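Local atomic coordinates of Lin1944 protein (Listeria innocua, PDB entry 3D7L), a protein that is of unknown function but belongs to the short-chain dehydrogenase/reductase family and so probably acts as an oxidoreductase. Residues N45-S48 and I49-M52. Numbering follows the deposited sequence.
Sequences NIDS and IKKM
I49 N donates to N45 O at 3.1 Å and closes the first turn of helix 46-56. K50 N to I46 O, K51 N to D47 O and M52 N to S48 O continue the i to i+4 pattern. N45 is the N-cap. Its CG lies anti to the backbone N (chi1 -178°), and OD1 accepts from S48 N at 2.9 Å in the carbonyl plane, with an N-H...O angle of 162°. This bond satisfies an amide at the helix start that no earlier turn can serve.

The tight side holds the buried I49 and M52, with S48 beside them. I49 CG1 lies 3.7 Å from N45 O. S48 OG is hydrogen-bonded to D42 N, outside the two segments.

I46 and K50 form a flank. K50 CG comes within 3.1 Å of I46 O, and the bent lysine chain brings NZ back beside I46 CG2, at 3.9 Å. I46 also meets P79 of the second subunit.

N45, D47 and K51 make the looser solvent side. D47 OD1 stays 5.1 Å from K50 NZ, so any attraction there is probably weak.

V41, just after strand 39-40, touches S48, I49 and M52. I49 packs on N95, L96 and L99 of helix 79-100, and K50 on L99. Helix 46-56 thus links edge strand 39-40 to strand 59-64 of the Rossmann-type parallel sheet.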
loop_
_atom_site.group_PDB
_atom_site.type_symbol
_atom_site.label_atom_id
_atom_site.label_comp_id
_atom_site.label_asym_id
_atom_site.label_seq_id
_atom_site.Cartn_x
_atom_site.Cartn_y
_atom_site.Cartn_z
ATOM N N ASN D 45 7.365 16.048 4.785
ATOM C CA ASN D 45 8.530 16.746 4.294
ATOM C C ASN D 45 9.815 15.999 4.684
ATOM O O ASN D 45 10.133 15.860 5.869
ATOM C CB ASN D 45 8.472 18.188 4.818
ATOM C CG ASN D 45 9.608 19.047 4.329
ATOM O OD1 ASN D 45 10.775 18.842 4.706
ATOM N ND2 ASN D 45 9.277 20.045 3.519
ATOM N N ILE D 46 10.523 15.499 3.668
ATOM C CA ILE D 46 11.784 14.743 3.803
ATOM C C ILE D 46 12.864 15.457 4.636
ATOM O O ILE D 46 13.413 14.870 5.580
ATOM C CB ILE D 46 12.346 14.398 2.396
ATOM C CG1 ILE D 46 11.411 13.427 1.665
ATOM C CG2 ILE D 46 13.740 13.796 2.460
ATOM C CD1 ILE D 46 11.494 13.548 0.134
ATOM N N ASP D 47 13.175 16.716 4.313
ATOM C CA ASP D 47 14.199 17.437 5.075
ATOM C C ASP D 47 13.815 17.606 6.537
ATOM O O ASP D 47 14.666 17.496 7.403
ATOM C CB ASP D 47 14.545 18.780 4.449
ATOM C CG ASP D 47 15.195 18.621 3.099
ATOM O OD1 ASP D 47 16.443 18.565 3.040
ATOM O OD2 ASP D 47 14.449 18.504 2.105
ATOM N N SER D 48 12.534 17.844 6.796
ATOM C CA SER D 48 11.999 17.910 8.148
ATOM C C SER D 48 12.212 16.591 8.934
ATOM O O SER D 48 12.592 16.603 10.107
ATOM C CB SER D 48 10.509 18.273 8.086
ATOM O OG SER D 48 9.897 18.179 9.355
ATOM N N ILE D 49 11.973 15.447 8.296
ATOM C CA ILE D 49 12.249 14.175 8.971
ATOM C C ILE D 49 13.746 14.050 9.291
ATOM O O ILE D 49 14.133 13.636 10.395
ATOM C CB ILE D 49 11.766 12.946 8.145
ATOM C CG1 ILE D 49 10.234 12.902 8.070
ATOM C CG2 ILE D 49 12.290 11.656 8.741
ATOM C CD1 ILE D 49 9.722 12.190 6.866
ATOM N N LYS D 50 14.582 14.383 8.319
ATOM C CA LYS D 50 16.028 14.293 8.522
ATOM C C LYS D 50 16.483 15.190 9.657
ATOM O O LYS D 50 17.310 14.762 10.478
ATOM C CB LYS D 50 16.798 14.613 7.251
ATOM C CG LYS D 50 16.268 13.844 6.084
ATOM C CD LYS D 50 17.353 13.388 5.172
ATOM C CE LYS D 50 17.614 14.377 4.065
ATOM N NZ LYS D 50 17.661 13.624 2.759
ATOM N N LYS D 51 15.937 16.408 9.718
ATOM C CA LYS D 51 16.269 17.322 10.820
ATOM C C LYS D 51 15.869 16.727 12.171
ATOM O O LYS D 51 16.642 16.779 13.134
ATOM C CB LYS D 51 15.598 18.686 10.644
ATOM C CG LYS D 51 16.550 19.871 10.704
ATOM C CD LYS D 51 17.079 20.167 12.110
ATOM C CE LYS D 51 18.296 21.097 12.036
ATOM N NZ LYS D 51 17.982 22.550 11.715
HETATM N N MSE D 52 14.663 16.164 12.238
HETATM C CA MSE D 52 14.206 15.514 13.463
HETATM C C MSE D 52 15.216 14.475 13.936
HETATM O O MSE D 52 15.621 14.492 15.091
HETATM C CB MSE D 52 12.814 14.900 13.302
HETATM C CG MSE D 52 12.359 14.121 14.554
HETATM SE SE MSE D 52 10.923 12.903 14.242
HETATM C CE MSE D 52 11.781 11.657 13.047
#